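Local structure of DNA helicase RecQ (Deinococcus radiodurans, 4Q48) at residues 214-219 with 380-385; 318-323 with 373-378. The protein probably couples ATP hydrolysis to the unwinding of duplex DNA in the 3'-5' direction, this chain being its catalytic core of helicase, zinc-binding and RQC domains. All blocks are in the same frame, centred on the assembly; numbering follows the deposited sequence.

In the fold
Contact 1 joins strand 212-218, an outermost strand of the six-stranded parallel sheet in the second helicase domain, to the start of helix 382-389 in the zinc-binding region. Contact 2 links helix 317-324 of the same helicase domain to the end of helix 359-376, the helix that precedes 382-389 in the chain. Their centres lie about 8 Å apart, and the order along the chain is 214-219, 318-323, 373-378, 380-385, so both segments of contact 2 fall between those of contact 1. The two touch directly: Tyr214 CB is 3.6 Å from Tyr375 OH. Together they pack two successive zinc-domain helices against one helicase domain.

Contact 1. Residues 214-219 with 380-385; sequences YRVGLK and TCRRQV. With ZN (zinc ion), chain C.
Arg382 and Arg383, consecutive residues in the first turn of helix 382-389, reach strand 212-218 at two different points. The guanidinium of Arg382 lies flat against Val216, whose CB sits 3.6 Å above the plane and over its centre, while Val216 CG2 comes to 3.6 Å from Arg382 NE. Arg383 meets Tyr214 differently. Its guanidinium presents a face to the ring edge, with Tyr214 CD2 3.5 Å above the guanidinium plane and towards its rim; the two planes stand 72° apart, so this is not a parallel stack. A bend at chi3 (-66°) turns the end of Arg383, after an extended start, towards the tyrosine.

The polar ends of both arginines are held from outside the two segments. Arg382 NH1 forms a salt bridge with Asp402, whose other carboxylate oxygen accepts from Val216 N, so one acid ties the arginine to the strand it covers. Arg383 NH2 donates to Ile212 O, and its NH1 pairs with Asp208. These bonds help to fix how each guanidinium is turned, and the acids probably offset the charge brought into this buried contact.

Further out, Cys381 caps the helix: Gln384 N donates to its SG at 3.6 Å, with a nearly straight N-H...S angle of 170°. The same sulfur binds zinc at 2.4 Å. Cys398, Cys401 and Cys404 complete the four-cysteine site characteristic of the RecQ zinc-binding domain, here packed on the edge strand of the second RecA-like helicase domain.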
loop_
_atom_site.group_PDB
_atom_site.type_symbol
_atom_site.label_atom_id
_atom_site.label_comp_id
_atom_site.label_asym_id
_atom_site.label_seq_id
_atom_site.Cartn_x
_atom_site.Cartn_y
_atom_site.Cartn_z
ATOM N N TYR A 214 3.591 -7.472 -15.161
ATOM C CA TYR A 214 2.904 -8.289 -14.131
ATOM C C TYR A 214 2.154 -9.509 -14.699
ATOM O O TYR A 214 1.401 -9.397 -15.676
ATOM C CB TYR A 214 1.939 -7.426 -13.307
ATOM C CG TYR A 214 2.658 -6.365 -12.505
ATOM C CD1 TYR A 214 3.143 -6.628 -11.226
ATOM C CD2 TYR A 214 2.885 -5.108 -13.053
ATOM C CE1 TYR A 214 3.811 -5.653 -10.506
ATOM C CE2 TYR A 214 3.567 -4.141 -12.359
ATOM C CZ TYR A 214 4.025 -4.408 -11.086
ATOM O OH TYR A 214 4.693 -3.408 -10.419
ATOM N N ARG A 215 2.417 -10.674 -14.107
ATOM C CA ARG A 215 1.738 -11.906 -14.483
ATOM C C ARG A 215 1.293 -12.744 -13.303
ATOM O O ARG A 215 2.081 -13.040 -12.394
ATOM C CB ARG A 215 2.622 -12.788 -15.353
ATOM C CG ARG A 215 2.984 -12.234 -16.712
ATOM C CD ARG A 215 3.775 -13.300 -17.444
ATOM N NE ARG A 215 4.785 -12.688 -18.283
ATOM C CZ ARG A 215 5.803 -13.347 -18.806
ATOM N NH1 ARG A 215 5.927 -14.638 -18.552
ATOM N NH2 ARG A 215 6.688 -12.701 -19.556
ATOM N N VAL A 216 0.031 -13.159 -13.356
ATOM C CA VAL A 216 -0.526 -14.098 -12.397
ATOM C C VAL A 216 -1.198 -15.202 -13.212
ATOM O O VAL A 216 -1.834 -14.929 -14.219
ATOM C CB VAL A 216 -1.537 -13.419 -11.443
ATOM C CG1 VAL A 216 -2.047 -14.405 -10.437
ATOM C CG2 VAL A 216 -0.901 -12.216 -10.737
ATOM N N GLY A 217 -1.032 -16.450 -12.809
ATOM C CA GLY A 217 -1.641 -17.543 -13.534
ATOM C C GLY A 217 -1.871 -18.717 -12.603
ATOM O O GLY A 217 -1.451 -18.679 -11.423
ATOM N N LEU A 218 -2.469 -19.786 -13.142
ATOM C CA LEU A 218 -2.914 -20.916 -12.321
ATOM C C LEU A 218 -1.773 -21.873 -12.001
ATOM O O LEU A 218 -1.033 -22.246 -12.878
ATOM C CB LEU A 218 -4.043 -21.662 -13.052
ATOM C CG LEU A 218 -4.472 -23.011 -12.457
ATOM C CD1 LEU A 218 -4.832 -22.859 -11.012
ATOM C CD2 LEU A 218 -5.621 -23.658 -13.239
ATOM N N LYS A 219 -1.646 -22.262 -10.732
ATOM C CA LYS A 219 -0.603 -23.204 -10.293
ATOM C C LYS A 219 -0.796 -24.581 -10.900
ATOM O O LYS A 219 -1.886 -25.134 -10.828
ATOM C CB LYS A 219 -0.589 -23.300 -8.768
ATOM C CG LYS A 219 0.472 -24.214 -8.201
ATOM C CD LYS A 219 1.261 -23.521 -7.109
ATOM C CE LYS A 219 0.532 -23.456 -5.841
ATOM N NZ LYS A 219 1.296 -22.649 -4.851
ATOM N N THR A 380 -9.769 -7.258 -16.552
ATOM C CA THR A 380 -9.141 -6.174 -17.279
ATOM C C THR A 380 -7.788 -5.933 -16.646
ATOM O O THR A 380 -7.540 -6.400 -15.544
ATOM C CB THR A 380 -10.018 -4.891 -17.229
ATOM O OG1 THR A 380 -10.358 -4.576 -15.854
ATOM C CG2 THR A 380 -11.315 -5.113 -17.999
ATOM N N CYS A 381 -6.932 -5.204 -17.348
ATOM C CA CYS A 381 -5.556 -4.856 -16.928
ATOM C C CYS A 381 -5.229 -5.030 -15.447
ATOM O O CYS A 381 -5.882 -4.410 -14.599
ATOM C CB CYS A 381 -5.294 -3.414 -17.328
ATOM S SG CYS A 381 -3.638 -2.777 -16.981
ATOM N N ARG A 382 -4.256 -5.888 -15.129
ATOM C CA ARG A 382 -3.870 -6.112 -13.729
ATOM C C ARG A 382 -3.304 -4.864 -13.086
ATOM O O ARG A 382 -3.533 -4.628 -11.911
ATOM C CB ARG A 382 -2.792 -7.172 -13.577
ATOM C CG ARG A 382 -2.958 -8.393 -14.360
ATOM C CD ARG A 382 -2.146 -9.440 -13.703
ATOM N NE ARG A 382 -3.038 -10.104 -12.789
ATOM C CZ ARG A 382 -3.794 -11.123 -13.151
ATOM N NH1 ARG A 382 -3.709 -11.596 -14.391
ATOM N NH2 ARG A 382 -4.610 -11.673 -12.272
ATOM N N ARG A 383 -2.518 -4.109 -13.856
ATOM C CA ARG A 383 -1.786 -2.968 -13.327
ATOM C C ARG A 383 -2.777 -1.935 -12.796
ATOM O O ARG A 383 -2.650 -1.495 -11.661
ATOM C CB ARG A 383 -0.875 -2.348 -14.398
ATOM C CG ARG A 383 0.284 -1.514 -13.845
ATOM C CD ARG A 383 1.137 -0.907 -14.928
ATOM N NE ARG A 383 1.838 -1.916 -15.702
ATOM C CZ ARG A 383 3.075 -2.328 -15.439
ATOM N NH1 ARG A 383 3.731 -1.795 -14.417
ATOM N NH2 ARG A 383 3.662 -3.259 -16.201
ATOM N N GLN A 384 -3.808 -1.628 -13.586
ATOM C CA GLN A 384 -4.867 -0.728 -13.150
ATOM C C GLN A 384 -5.440 -1.149 -11.799
ATOM O O GLN A 384 -5.598 -0.305 -10.907
ATOM C CB GLN A 384 -5.990 -0.643 -14.179
ATOM C CG GLN A 384 -5.704 0.296 -15.336
ATOM C CD GLN A 384 -6.784 0.276 -16.417
ATOM O OE1 GLN A 384 -7.475 -0.728 -16.627
ATOM N NE2 GLN A 384 -6.912 1.387 -17.127
ATOM N N VAL A 385 -5.728 -2.434 -11.624
ATOM C CA VAL A 385 -6.303 -2.903 -10.367
ATOM C C VAL A 385 -5.331 -2.745 -9.213
ATOM O O VAL A 385 -5.727 -2.344 -8.119
ATOM C CB VAL A 385 -6.746 -4.377 -10.460
ATOM C CG1 VAL A 385 -7.007 -4.979 -9.071
ATOM C CG2 VAL A 385 -7.980 -4.534 -11.369
HETATM ZN ZN ZN C . -2.232 -4.148 -18.298
#

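Contact 2. Residues 318-323 with 373-378; sequences EGYYQE and LTYCEA
Tyr320 OH and Tyr375 OH share a hydrogen bond of 3.0 Å, in which either hydroxyl could be the donor. The bond joins helix 317-324 of the second RecA-like helicase domain to helix 359-376 of the zinc-binding region, bridging backbones whose nearest CA atoms, those of Tyr320 and Tyr375, are 10.7 Å apart. In both residues CG stands anti to the backbone N (chi1 174° in Tyr320 and 165° in Tyr375), which carries the two phenol groups out from their helices to meet in the interior.

Tyr320 OH comes in the plane of the Tyr375 ring, at its edge. The rings themselves meet obliquely, with planes at 52° and centroids 5.3 Å apart, and the two side chains cross at about a right angle. Strand 212-218 borders the pair, since Tyr214 touches both tyrosines, while His310 packs against the Tyr320 ring. A phenylalanine in place of Tyr320 would keep the ring packing but would probably leave the buried Tyr375 hydroxyl without this hydrogen-bonding partner. Beside the hydroxyl bond the rings also make an apolar contact, Tyr320 CE2 lying 3.4 Å from Tyr375 CE2.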
loop_
_atom_site.group_PDB
_atom_site.type_symbol
_atom_site.label_atom_id
_atom_site.label_comp_id
_atom_site.label_asym_id
_atom_site.label_seq_id
_atom_site.Cartn_x
_atom_site.Cartn_y
_atom_site.Cartn_z
ATOM N N GLU A 318 0.049 -5.102 -0.223
ATOM C CA GLU A 318 1.215 -4.336 0.233
ATOM C C GLU A 318 2.494 -5.160 0.073
ATOM O O GLU A 318 3.462 -4.707 -0.549
ATOM C CB GLU A 318 1.075 -3.950 1.704
ATOM C CG GLU A 318 -0.005 -2.965 2.032
ATOM C CD GLU A 318 -1.334 -3.653 2.291
ATOM O OE1 GLU A 318 -1.555 -4.762 1.750
ATOM O OE2 GLU A 318 -2.139 -3.106 3.082
ATOM N N GLY A 319 2.464 -6.387 0.595
ATOM C CA GLY A 319 3.594 -7.289 0.504
ATOM C C GLY A 319 3.942 -7.662 -0.920
ATOM O O GLY A 319 5.113 -7.704 -1.293
ATOM N N TYR A 320 2.916 -7.929 -1.715
ATOM C CA TYR A 320 3.098 -8.293 -3.108
ATOM C C TYR A 320 3.794 -7.154 -3.851
ATOM O O TYR A 320 4.739 -7.369 -4.624
ATOM C CB TYR A 320 1.751 -8.658 -3.743
ATOM C CG TYR A 320 1.827 -8.920 -5.222
ATOM C CD1 TYR A 320 2.323 -10.113 -5.722
ATOM C CD2 TYR A 320 1.438 -7.945 -6.127
ATOM C CE1 TYR A 320 2.407 -10.331 -7.094
ATOM C CE2 TYR A 320 1.516 -8.155 -7.483
ATOM C CZ TYR A 320 2.000 -9.347 -7.971
ATOM O OH TYR A 320 2.062 -9.531 -9.342
ATOM N N TYR A 321 3.343 -5.936 -3.612
ATOM C CA TYR A 321 3.954 -4.782 -4.261
ATOM C C TYR A 321 5.412 -4.563 -3.817
ATOM O O TYR A 321 6.282 -4.228 -4.632
ATOM C CB TYR A 321 3.135 -3.527 -3.978
ATOM C CG TYR A 321 3.700 -2.321 -4.631
ATOM C CD1 TYR A 321 3.407 -2.029 -5.963
ATOM C CD2 TYR A 321 4.574 -1.490 -3.946
ATOM C CE1 TYR A 321 3.942 -0.908 -6.580
ATOM C CE2 TYR A 321 5.125 -0.385 -4.553
ATOM C CZ TYR A 321 4.802 -0.095 -5.859
ATOM O OH TYR A 321 5.350 1.020 -6.427
ATOM N N GLN A 322 5.698 -4.755 -2.535
ATOM C CA GLN A 322 7.060 -4.512 -2.092
ATOM C C GLN A 322 7.926 -5.634 -2.662
ATOM O O GLN A 322 9.044 -5.400 -3.130
ATOM C CB GLN A 322 7.197 -4.458 -0.561
ATOM C CG GLN A 322 8.640 -4.773 -0.128
ATOM C CD GLN A 322 8.843 -5.040 1.362
ATOM O OE1 GLN A 322 8.079 -5.785 1.990
ATOM N NE2 GLN A 322 9.909 -4.467 1.923
ATOM N N GLU A 323 7.401 -6.854 -2.662
ATOM C CA GLU A 323 8.201 -7.968 -3.132
ATOM C C GLU A 323 8.472 -7.899 -4.646
ATOM O O GLU A 323 9.611 -7.876 -5.056
ATOM C CB GLU A 323 7.538 -9.283 -2.758
ATOM C CG GLU A 323 7.776 -9.675 -1.334
ATOM C CD GLU A 323 6.657 -10.534 -0.771
ATOM O OE1 GLU A 323 6.015 -11.260 -1.563
ATOM O OE2 GLU A 323 6.400 -10.463 0.458
ATOM N N LEU A 373 -7.091 -11.489 -3.976
ATOM C CA LEU A 373 -7.852 -12.339 -4.884
ATOM C C LEU A 373 -8.534 -11.543 -6.000
ATOM O O LEU A 373 -8.581 -11.979 -7.155
ATOM C CB LEU A 373 -8.886 -13.146 -4.098
ATOM C CG LEU A 373 -8.309 -14.276 -3.241
ATOM C CD1 LEU A 373 -9.407 -15.066 -2.581
ATOM C CD2 LEU A 373 -7.495 -15.207 -4.098
ATOM N N THR A 374 -9.060 -10.373 -5.673
ATOM C CA THR A 374 -9.668 -9.537 -6.698
ATOM C C THR A 374 -8.627 -9.130 -7.738
ATOM O O THR A 374 -8.922 -9.108 -8.930
ATOM C CB THR A 374 -10.339 -8.343 -6.068
ATOM O OG1 THR A 374 -11.436 -8.830 -5.294
ATOM C CG2 THR A 374 -10.861 -7.397 -7.097
ATOM N N TYR A 375 -7.403 -8.828 -7.294
ATOM C CA TYR A 375 -6.308 -8.527 -8.217
ATOM C C TYR A 375 -5.940 -9.769 -9.024
ATOM O O TYR A 375 -5.747 -9.685 -10.237
ATOM C CB TYR A 375 -5.089 -7.971 -7.476
ATOM C CG TYR A 375 -3.808 -7.976 -8.278
ATOM C CD1 TYR A 375 -3.624 -7.108 -9.345
ATOM C CD2 TYR A 375 -2.776 -8.849 -7.963
ATOM C CE1 TYR A 375 -2.459 -7.111 -10.082
ATOM C CE2 TYR A 375 -1.608 -8.864 -8.694
ATOM C CZ TYR A 375 -1.451 -7.981 -9.747
ATOM O OH TYR A 375 -0.273 -7.978 -10.462
ATOM N N CYS A 376 -5.842 -10.922 -8.370
ATOM C CA CYS A 376 -5.499 -12.148 -9.094
ATOM C C CYS A 376 -6.499 -12.449 -10.213
ATOM O O CYS A 376 -6.143 -13.016 -11.237
ATOM C CB CYS A 376 -5.390 -13.346 -8.135
ATOM S SG CYS A 376 -3.955 -13.241 -6.990
ATOM N N GLU A 377 -7.751 -12.088 -10.002
ATOM C CA GLU A 377 -8.826 -12.466 -10.923
ATOM C C GLU A 377 -9.180 -11.433 -11.981
ATOM O O GLU A 377 -10.229 -11.552 -12.633
ATOM C CB GLU A 377 -10.076 -12.821 -10.106
ATOM C CG GLU A 377 -10.088 -14.259 -9.654
ATOM C CD GLU A 377 -10.869 -14.453 -8.383
ATOM O OE1 GLU A 377 -11.692 -13.567 -8.060
ATOM O OE2 GLU A 377 -10.640 -15.477 -7.692
ATOM N N ALA A 378 -8.343 -10.414 -12.136
ATOM C CA ALA A 378 -8.695 -9.282 -12.995
ATOM C C ALA A 378 -9.110 -9.698 -14.397
ATOM O O ALA A 378 -8.503 -10.574 -15.032
ATOM C CB ALA A 378 -7.565 -8.303 -13.066
#